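Local coordinates for protein proto-oncogene vav (Homo sapiens, PDB 6NEW) that probably acts as a guanine nucleotide exchange factor for Rho-family GTPases such as Rac, through a DH domain followed by PH and zinc-binding C1 domains, at residues Leu186-Leu189 with Val190-Gln194; Glu52-Tyr55 with Thr56-Gly60; Leu319-Asp322 with Gln323-Gly327. All coordinates share one frame; numbering follows the deposited sequence.

Contact 1: Leu186-Leu189 with Val190-Gln194; sequences LQEL and VKHTQ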
ATOM      1  N   LEU A 186      14.408 -14.469  -7.138  1.00 42.54           N
ATOM      2  CA  LEU A 186      15.578 -14.426  -6.264  1.00 42.68           C
ATOM      3  C   LEU A 186      15.471 -15.424  -5.114  1.00 49.37           C
ATOM      4  O   LEU A 186      16.504 -15.828  -4.598  1.00 50.31           O
ATOM      5  CB  LEU A 186      15.890 -13.012  -5.728  1.00 41.01           C
ATOM      6  CG  LEU A 186      16.287 -11.911  -6.718  1.00 44.99           C
ATOM      7  CD1 LEU A 186      16.488 -10.618  -6.007  1.00 43.59           C
ATOM      8  CD2 LEU A 186      17.560 -12.231  -7.478  1.00 47.29           C
ATOM      9  N   GLN A 187      14.247 -15.859  -4.741  1.00 46.63           N
ATOM     10  CA  GLN A 187      14.046 -16.837  -3.661  1.00 47.09           C
ATOM     11  C   GLN A 187      14.597 -18.219  -4.072  1.00 50.89           C
ATOM     12  O   GLN A 187      15.229 -18.910  -3.266  1.00 50.91           O
ATOM     13  CB  GLN A 187      12.553 -16.926  -3.259  1.00 48.10           C
ATOM     14  CG  GLN A 187      12.318 -17.620  -1.914  1.00 57.58           C
ATOM     15  CD  GLN A 187      10.861 -17.716  -1.533  1.00 83.22           C
ATOM     16  OE1 GLN A 187      10.194 -16.712  -1.266  1.00 81.66           O
ATOM     17  NE2 GLN A 187      10.354 -18.936  -1.429  1.00 76.41           N
ATOM     18  N   GLU A 188      14.388 -18.578  -5.344  1.00 47.47           N
ATOM     19  CA  GLU A 188      14.809 -19.840  -5.934  1.00 49.02           C
ATOM     20  C   GLU A 188      16.311 -19.857  -6.172  1.00 53.22           C
ATOM     21  O   GLU A 188      16.961 -20.855  -5.874  1.00 54.56           O
ATOM     22  CB  GLU A 188      14.021 -20.112  -7.230  1.00 51.46           C
ATOM     23  CG  GLU A 188      13.936 -21.586  -7.602  1.00 68.79           C
ATOM     24  CD  GLU A 188      13.108 -22.516  -6.730  1.00 94.62           C
ATOM     25  OE1 GLU A 188      12.331 -22.031  -5.873  1.00 84.10           O
ATOM     26  OE2 GLU A 188      13.218 -23.747  -6.935  1.00 90.67           O
ATOM     27  N   LEU A 189      16.863 -18.751  -6.679  1.00 49.00           N
ATOM     28  CA  LEU A 189      18.291 -18.625  -6.931  1.00 49.40           C
ATOM     29  C   LEU A 189      19.098 -18.722  -5.616  1.00 53.84           C
ATOM     30  O   LEU A 189      20.150 -19.364  -5.597  1.00 55.02           O
ATOM     31  CB  LEU A 189      18.583 -17.325  -7.697  1.00 48.63           C
ATOM     32  CG  LEU A 189      20.038 -17.045  -8.078  1.00 53.40           C
ATOM     33  CD1 LEU A 189      20.595 -18.106  -9.024  1.00 54.41           C
ATOM     34  CD2 LEU A 189      20.178 -15.671  -8.673  1.00 56.08           C
ATOM     35  N   VAL A 190      18.576 -18.129  -4.521  1.00 48.95           N
ATOM     36  CA  VAL A 190      19.169 -18.169  -3.179  1.00 48.91           C
ATOM     37  C   VAL A 190      19.175 -19.624  -2.681  1.00 55.94           C
ATOM     38  O   VAL A 190      20.213 -20.108  -2.226  1.00 57.28           O
ATOM     39  CB  VAL A 190      18.445 -17.193  -2.200  1.00 51.15           C
ATOM     40  CG1 VAL A 190      18.712 -17.540  -0.738  1.00 51.09           C
ATOM     41  CG2 VAL A 190      18.841 -15.750  -2.477  1.00 50.02           C
ATOM     42  N   LYS A 191      18.028 -20.321  -2.831  1.00 53.53           N
ATOM     43  CA  LYS A 191      17.786 -21.723  -2.471  1.00 54.77           C
ATOM     44  C   LYS A 191      18.820 -22.694  -3.100  1.00 60.18           C
ATOM     45  O   LYS A 191      19.113 -23.727  -2.498  1.00 60.96           O
ATOM     46  CB  LYS A 191      16.348 -22.091  -2.893  1.00 57.81           C
ATOM     47  CG  LYS A 191      15.817 -23.458  -2.467  1.00 80.57           C
ATOM     48  CD  LYS A 191      14.414 -23.649  -3.026  1.00 94.52           C
ATOM     49  CE  LYS A 191      13.817 -24.996  -2.715  1.00110.94           C
ATOM     50  NZ  LYS A 191      12.474 -25.135  -3.334  1.00121.00           N
ATOM     51  N   HIS A 192      19.389 -22.345  -4.276  1.00 57.28           N
ATOM     52  CA  HIS A 192      20.354 -23.179  -4.998  1.00 59.64           C
ATOM     53  C   HIS A 192      21.797 -22.657  -5.016  1.00 64.75           C
ATOM     54  O   HIS A 192      22.644 -23.298  -5.638  1.00 65.98           O
ATOM     55  CB  HIS A 192      19.874 -23.458  -6.436  1.00 61.50           C
ATOM     56  CG  HIS A 192      18.561 -24.172  -6.510  1.00 65.73           C
ATOM     57  ND1 HIS A 192      17.559 -23.749  -7.365  1.00 67.48           N
ATOM     58  CD2 HIS A 192      18.118 -25.251  -5.820  1.00 68.25           C
ATOM     59  CE1 HIS A 192      16.549 -24.583  -7.176  1.00 67.49           C
ATOM     60  NE2 HIS A 192      16.835 -25.500  -6.252  1.00 68.41           N
ATOM     61  N   THR A 193      22.101 -21.544  -4.328  1.00 61.47           N
ATOM     62  CA  THR A 193      23.472 -21.026  -4.266  1.00 62.39           C
ATOM     63  C   THR A 193      24.223 -21.741  -3.128  1.00 69.80           C
ATOM     64  O   THR A 193      23.805 -21.652  -1.971  1.00 68.87           O
ATOM     65  CB  THR A 193      23.471 -19.493  -4.176  1.00 66.97           C
ATOM     66  OG1 THR A 193      22.853 -18.976  -5.355  1.00 65.32           O
ATOM     67  CG2 THR A 193      24.875 -18.904  -4.029  1.00 65.32           C
ATOM     68  N   GLN A 194      25.314 -22.469  -3.466  1.00 69.59           N
ATOM     69  CA  GLN A 194      26.111 -23.235  -2.501  1.00 71.42           C
ATOM     70  C   GLN A 194      27.047 -22.368  -1.645  1.00 76.13           C
ATOM     71  O   GLN A 194      26.991 -22.460  -0.414  1.00 75.09           O
ATOM     72  CB  GLN A 194      26.880 -24.372  -3.194  1.00 74.97           C
TER
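Glu188 faces both Lys191 and His192 one turn further on, and the three side chains meet in the C-terminal part of helix 182-191. Glu188 and Lys191 run side by side and point the same way, the lysine fully extended, and the charged ends come only to 3.9 Å (OE2 of Glu188 to NZ of Lys191), a long salt bridge. Towards His192 the approach is different. The chain of Glu188 bends at its second torsion (chi2 69°), which brings OE2 to within 3.4 Å of CE1 of His192, with the carboxylate plane turned 79° from the imidazole. Lys191 CG lies loosely over one face of that ring, toward its rim.

In the backbone, Val190 N and Lys191 N donate regular bonds to Leu186 O and Gln187 O, and these are followed by two weak ones from His192 N, to Glu188 O and Leu189 O. Leu189 O gains a firmer partner in the hydroxyl of Thr193, whose OG1 donates to it over 2.7 Å from above the carbonyl plane. The first torsion of Thr193 (chi1 -62°) swings OG1 back beside its own N, over the preceding turn, and the side chain thus helps to satisfy the Leu189 carbonyl.

Leu189 turns its side chain to Ile48 of helix 37-71, Leu202 of helix 196-235 and Leu112 of helix 112-119, while Glu188 and His192 also lie against helix 37-71. This turn is therefore packed among three helices of the DH domain.

Contact 2: Glu52-Tyr55 with Thr56-Gly60; sequences EEKY and TDTLG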
ATOM      1  N   GLU A  52      13.466 -11.152 -18.202  1.00 48.35           N
ATOM      2  CA  GLU A  52      13.774  -9.724 -18.260  1.00 47.09           C
ATOM      3  C   GLU A  52      13.866  -9.242 -19.701  1.00 54.85           C
ATOM      4  O   GLU A  52      13.460  -8.112 -19.976  1.00 55.10           O
ATOM      5  CB  GLU A  52      15.055  -9.380 -17.490  1.00 47.27           C
ATOM      6  CG  GLU A  52      15.240  -7.886 -17.227  1.00 53.78           C
ATOM      7  CD  GLU A  52      14.148  -7.185 -16.430  1.00 64.98           C
ATOM      8  OE1 GLU A  52      13.593  -7.808 -15.495  1.00 46.32           O
ATOM      9  OE2 GLU A  52      13.864  -6.001 -16.724  1.00 51.90           O
ATOM     10  N   GLU A  53      14.393 -10.101 -20.621  1.00 53.23           N
ATOM     11  CA  GLU A  53      14.494  -9.812 -22.058  1.00 55.77           C
ATOM     12  C   GLU A  53      13.084  -9.705 -22.637  1.00 59.65           C
ATOM     13  O   GLU A  53      12.786  -8.725 -23.311  1.00 60.56           O
ATOM     14  CB  GLU A  53      15.264 -10.923 -22.799  1.00 58.94           C
ATOM     15  CG  GLU A  53      16.777 -10.873 -22.640  1.00 68.99           C
ATOM     16  CD  GLU A  53      17.504 -12.123 -23.108  1.00 85.93           C
ATOM     17  OE1 GLU A  53      16.865 -12.987 -23.755  1.00 86.55           O
ATOM     18  OE2 GLU A  53      18.714 -12.246 -22.810  1.00 67.80           O
ATOM     19  N   LYS A  54      12.223 -10.704 -22.354  1.00 54.73           N
ATOM     20  CA  LYS A  54      10.837 -10.760 -22.815  1.00 55.09           C
ATOM     21  C   LYS A  54       9.993  -9.626 -22.193  1.00 59.56           C
ATOM     22  O   LYS A  54       9.107  -9.079 -22.864  1.00 60.76           O
ATOM     23  CB  LYS A  54      10.231 -12.148 -22.523  1.00 57.41           C
ATOM     24  CG  LYS A  54       8.763 -12.346 -22.932  1.00 66.18           C
ATOM     25  CD  LYS A  54       8.551 -12.381 -24.444  1.00 79.05           C
ATOM     26  CE  LYS A  54       7.196 -11.850 -24.839  1.00 80.31           C
ATOM     27  NZ  LYS A  54       6.975 -11.944 -26.308  1.00 86.20           N
ATOM     28  N   TYR A  55      10.290  -9.261 -20.923  1.00 54.40           N
ATOM     29  CA  TYR A  55       9.583  -8.200 -20.227  1.00 52.52           C
ATOM     30  C   TYR A  55       9.912  -6.836 -20.814  1.00 57.91           C
ATOM     31  O   TYR A  55       8.990  -6.086 -21.119  1.00 57.72           O
ATOM     32  CB  TYR A  55       9.803  -8.241 -18.697  1.00 50.80           C
ATOM     33  CG  TYR A  55       9.104  -7.098 -17.999  1.00 50.30           C
ATOM     34  CD1 TYR A  55       7.716  -6.993 -18.013  1.00 52.59           C
ATOM     35  CD2 TYR A  55       9.830  -6.049 -17.446  1.00 49.61           C
ATOM     36  CE1 TYR A  55       7.068  -5.887 -17.471  1.00 51.85           C
ATOM     37  CE2 TYR A  55       9.191  -4.951 -16.872  1.00 49.21           C
ATOM     38  CZ  TYR A  55       7.809  -4.874 -16.890  1.00 55.34           C
ATOM     39  OH  TYR A  55       7.161  -3.798 -16.341  1.00 56.01           O
ATOM     40  N   THR A  56      11.211  -6.526 -20.991  1.00 55.72           N
ATOM     41  CA  THR A  56      11.693  -5.266 -21.573  1.00 56.59           C
ATOM     42  C   THR A  56      11.177  -5.106 -23.017  1.00 63.75           C
ATOM     43  O   THR A  56      10.923  -3.983 -23.457  1.00 64.94           O
ATOM     44  CB  THR A  56      13.215  -5.162 -21.418  1.00 61.22           C
ATOM     45  OG1 THR A  56      13.520  -5.177 -20.030  1.00 55.48           O
ATOM     46  CG2 THR A  56      13.810  -3.897 -22.034  1.00 59.84           C
ATOM     47  N   ASP A  57      10.979  -6.233 -23.723  1.00 60.91           N
ATOM     48  CA  ASP A  57      10.458  -6.226 -25.080  1.00 62.95           C
ATOM     49  C   ASP A  57       8.975  -5.928 -25.100  1.00 65.44           C
ATOM     50  O   ASP A  57       8.507  -5.298 -26.047  1.00 65.58           O
ATOM     51  CB  ASP A  57      10.785  -7.528 -25.831  1.00 66.76           C
ATOM     52  CG  ASP A  57      12.106  -7.447 -26.571  1.00 81.45           C
ATOM     53  OD1 ASP A  57      12.212  -6.617 -27.512  1.00 83.84           O
ATOM     54  OD2 ASP A  57      13.034  -8.210 -26.216  1.00 87.38           O
ATOM     55  N   THR A  58       8.242  -6.371 -24.057  1.00 60.94           N
ATOM     56  CA  THR A  58       6.805  -6.119 -23.901  1.00 60.89           C
ATOM     57  C   THR A  58       6.560  -4.624 -23.656  1.00 63.96           C
ATOM     58  O   THR A  58       5.620  -4.080 -24.229  1.00 64.70           O
ATOM     59  CB  THR A  58       6.199  -7.055 -22.864  1.00 65.53           C
ATOM     60  OG1 THR A  58       6.347  -8.388 -23.346  1.00 70.89           O
ATOM     61  CG2 THR A  58       4.716  -6.788 -22.614  1.00 59.87           C
ATOM     62  N   LEU A  59       7.444  -3.953 -22.880  1.00 59.07           N
ATOM     63  CA  LEU A  59       7.354  -2.509 -22.634  1.00 58.61           C
ATOM     64  C   LEU A  59       7.591  -1.751 -23.943  1.00 63.47           C
ATOM     65  O   LEU A  59       6.926  -0.744 -24.200  1.00 63.27           O
ATOM     66  CB  LEU A  59       8.331  -2.032 -21.536  1.00 57.03           C
ATOM     67  CG  LEU A  59       8.070  -2.512 -20.093  1.00 59.29           C
ATOM     68  CD1 LEU A  59       9.277  -2.240 -19.206  1.00 57.45           C
ATOM     69  CD2 LEU A  59       6.838  -1.845 -19.491  1.00 61.17           C
ATOM     70  N   GLY A  60       8.506  -2.276 -24.766  1.00 61.85           N
ATOM     71  CA  GLY A  60       8.829  -1.758 -26.092  1.00 64.12           C
ATOM     72  C   GLY A  60       7.668  -1.967 -27.042  1.00 69.61           C
ATOM     73  O   GLY A  60       7.361  -1.092 -27.854  1.00 70.53           O
TER
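Tyr55 reaches forward along helix 37-71 to Leu59, one turn on. Its CB lies 3.2 Å from Thr56 N, and CG and CD2 still pass near that same nitrogen. With CG anti to the backbone N (chi1 178°), the ring is carried beside the carbonyl and on over the next turn. There CE2 comes to 3.6 Å from CD1 of Leu59 and CZ also rests on this methyl, while Leu59 CG sits over one face of the ring. At the tip, OH passes 3.7 Å from Leu59 CD2, but it is hydrogen-bonded to the hydroxyl of Tyr126 in helix 125-131.

Two threonines fold back onto the helix. Thr56 OG1 donates to Glu52 O over 2.9 Å, and Thr56 N binds that oxygen from the opposite face of the carbonyl plane, in a nearly straight bond (165°). Thr58 repeats the pattern at Lys54 O, its OG1 and N again coming from opposite faces. Each carbonyl oxygen is thus gripped by two donors of one residue. The Glu52 chain, bent at chi2, brings OE2 forward to near Thr56 OG1 without bonding to it. Both oxygens of this buried carboxylate have other partners: OE2 is hydrogen-bonded to His93, and OE1 makes a salt bridge to Arg178 and a hydrogen bond with Tyr182 of helix 182-191.

The Tyr55 ring also meets His93 edge-to-face and touches Val174, Pro175 and Arg178 of helix 174-179. Leu59 packs on Leu90 and Glu52 on Phe96 and Met100, all of helix 86-105, whereas Lys54 and Thr58 touch Leu23 of helix 19-23.

Contact 3: Leu319-Asp322 with Gln323-Gly327; sequences LIED and QGAQG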
ATOM      1  N   LEU A 319     -15.849   4.989  27.133  1.00 24.64           N
ATOM      2  CA  LEU A 319     -14.835   5.766  26.439  1.00 22.72           C
ATOM      3  C   LEU A 319     -14.635   6.990  27.330  1.00 26.19           C
ATOM      4  O   LEU A 319     -15.485   7.878  27.380  1.00 25.95           O
ATOM      5  CB  LEU A 319     -15.301   6.117  25.003  1.00 21.47           C
ATOM      6  CG  LEU A 319     -14.367   7.036  24.173  1.00 25.61           C
ATOM      7  CD1 LEU A 319     -13.049   6.349  23.848  1.00 25.54           C
ATOM      8  CD2 LEU A 319     -15.028   7.457  22.891  1.00 26.89           C
ATOM      9  N   ILE A 320     -13.579   6.959  28.137  1.00 23.23           N
ATOM     10  CA  ILE A 320     -13.343   7.972  29.173  1.00 23.34           C
ATOM     11  C   ILE A 320     -12.128   8.840  28.943  1.00 24.58           C
ATOM     12  O   ILE A 320     -11.073   8.308  28.643  1.00 24.22           O
ATOM     13  CB  ILE A 320     -13.262   7.253  30.575  1.00 27.59           C
ATOM     14  CG1 ILE A 320     -14.574   6.506  30.929  1.00 27.44           C
ATOM     15  CG2 ILE A 320     -12.881   8.239  31.710  1.00 29.94           C
ATOM     16  CD1 ILE A 320     -14.351   5.356  31.896  1.00 32.91           C
ATOM     17  N   GLU A 321     -12.247  10.159  29.181  1.00 22.18           N
ATOM     18  CA  GLU A 321     -11.122  11.114  29.073  1.00 22.83           C
ATOM     19  C   GLU A 321     -10.184  10.803  30.230  1.00 30.56           C
ATOM     20  O   GLU A 321     -10.653  10.650  31.361  1.00 31.41           O
ATOM     21  CB  GLU A 321     -11.624  12.572  29.090  1.00 23.89           C
ATOM     22  CG  GLU A 321     -10.627  13.607  28.575  1.00 30.69           C
ATOM     23  CD  GLU A 321      -9.675  14.215  29.597  1.00 54.38           C
ATOM     24  OE1 GLU A 321      -9.900  14.039  30.817  1.00 47.39           O
ATOM     25  OE2 GLU A 321      -8.714  14.898  29.174  1.00 49.44           O
ATOM     26  N   ASP A 322      -8.882  10.610  29.934  1.00 30.26           N
ATOM     27  CA  ASP A 322      -7.834  10.161  30.871  1.00 32.13           C
ATOM     28  C   ASP A 322      -7.655  11.019  32.147  1.00 37.54           C
ATOM     29  O   ASP A 322      -6.946  10.584  33.059  1.00 38.13           O
ATOM     30  CB  ASP A 322      -6.472   9.941  30.166  1.00 34.07           C
ATOM     31  CG  ASP A 322      -5.894  11.106  29.405  1.00 46.67           C
ATOM     32  OD1 ASP A 322      -6.408  12.230  29.564  1.00 50.53           O
ATOM     33  OD2 ASP A 322      -4.900  10.900  28.671  1.00 48.39           O
ATOM     34  N   GLN A 323      -8.332  12.167  32.255  1.00 34.16           N
ATOM     35  CA  GLN A 323      -8.297  12.944  33.504  1.00 35.18           C
ATOM     36  C   GLN A 323      -9.727  13.035  34.109  1.00 41.86           C
ATOM     37  O   GLN A 323      -9.957  13.761  35.085  1.00 42.95           O
ATOM     38  CB  GLN A 323      -7.681  14.328  33.294  1.00 36.46           C
ATOM     39  CG  GLN A 323      -6.192  14.317  32.998  1.00 45.17           C
ATOM     40  CD  GLN A 323      -5.655  15.721  33.004  1.00 59.12           C
ATOM     41  OE1 GLN A 323      -5.304  16.256  34.059  1.00 63.20           O
ATOM     42  NE2 GLN A 323      -5.597  16.360  31.838  1.00 34.72           N
ATOM     43  N   GLY A 324     -10.650  12.267  33.528  1.00 39.29           N
ATOM     44  CA  GLY A 324     -12.046  12.177  33.929  1.00 40.09           C
ATOM     45  C   GLY A 324     -12.907  13.368  33.571  1.00 44.95           C
ATOM     46  O   GLY A 324     -13.973  13.527  34.162  1.00 45.47           O
ATOM     47  N   ALA A 325     -12.469  14.206  32.606  1.00 42.30           N
ATOM     48  CA  ALA A 325     -13.205  15.411  32.174  1.00 43.09           C
ATOM     49  C   ALA A 325     -14.512  15.062  31.444  1.00 48.56           C
ATOM     50  O   ALA A 325     -15.490  15.818  31.529  1.00 50.05           O
ATOM     51  CB  ALA A 325     -12.321  16.291  31.294  1.00 43.19           C
ATOM     52  N   GLN A 326     -14.526  13.901  30.760  1.00 41.53           N
ATOM     53  CA  GLN A 326     -15.658  13.383  30.010  1.00 39.42           C
ATOM     54  C   GLN A 326     -15.634  11.869  30.071  1.00 41.13           C
ATOM     55  O   GLN A 326     -14.570  11.281  30.210  1.00 40.30           O
ATOM     56  CB  GLN A 326     -15.593  13.880  28.543  1.00 39.97           C
ATOM     57  CG  GLN A 326     -16.771  13.486  27.642  1.00 53.29           C
ATOM     58  CD  GLN A 326     -18.140  13.855  28.185  1.00 67.90           C
ATOM     59  OE1 GLN A 326     -18.833  13.030  28.812  1.00 57.41           O
ATOM     60  NE2 GLN A 326     -18.560  15.096  27.928  1.00 60.83           N
ATOM     61  N   GLY A 327     -16.809  11.264  29.954  1.00 37.49           N
ATOM     62  CA  GLY A 327     -17.010   9.829  29.969  1.00 37.32           C
ATOM     63  C   GLY A 327     -18.252   9.432  29.194  1.00 39.51           C
ATOM     64  O   GLY A 327     -19.379   9.684  29.633  1.00 40.49           O
TER
HETATM   65  O   HOH W   1      -6.047  14.905  29.538  1.00 50.08           O
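Glu321 curls its carboxylate forward over the turn that follows it, and OE1 takes two backbone N-H groups. Gln323 N meets this oxygen at 2.8 Å from above the carboxylate plane, and Ala325 N at 3.1 Å from the opposite face, on the anti side. A bend at the second torsion of Glu321 (chi2 -89°) turns the chain inward, and Ala325 CB lies 3.3 Å from OE1. Beneath it, Gly324 N closes the type I turn on Glu321 O, and Glu321 N donates to Gln326 O in a nearly straight bond (168°). Gly324 has a positive phi, which favours glycine. Were Glu321 replaced by an alanine, the amides of Gln323 and Ala325 would probably lose their shared acceptor, the bridging water one of its partners, and the loop would be freer to move.

The outer side is looser and wet. Asp322 and Gln323 lie side by side, exposed, and are joined through one water, which donates to Glu321 OE2 and Asp322 OD1 and accepts from Gln323 NE2.

The loop joins antiparallel strands 315-321 and 327-332 of the PH-domain sheet, with Ile320 opposite Gly327 as a non-hydrogen-bonded pair. On the other edge of strand 315-321, Ile320 bonds through its backbone to Gln299 of strand 298-302.

Along the chain contact 2 comes first, then contact 1, then contact 3. The first two belong to the helical DH domain: contact 2 is a turn within the long helix 37-71, and contact 1 is the C-terminal part of helix 182-191, which packs on that same helix through Ile48 and Cys44. Glu52 of contact 2 also bonds to Tyr182, at the start of helix 182-191. Their centres are 24 Å apart, without direct touch. Contact 3 is a strand-connecting loop of the PH domain, its centre 56 Å from that of contact 1. Contacts 1 and 2 are thus packing within the probable exchange domain, while contact 3 probably shapes a loop of a separate module, towards which helix 196-235 leads.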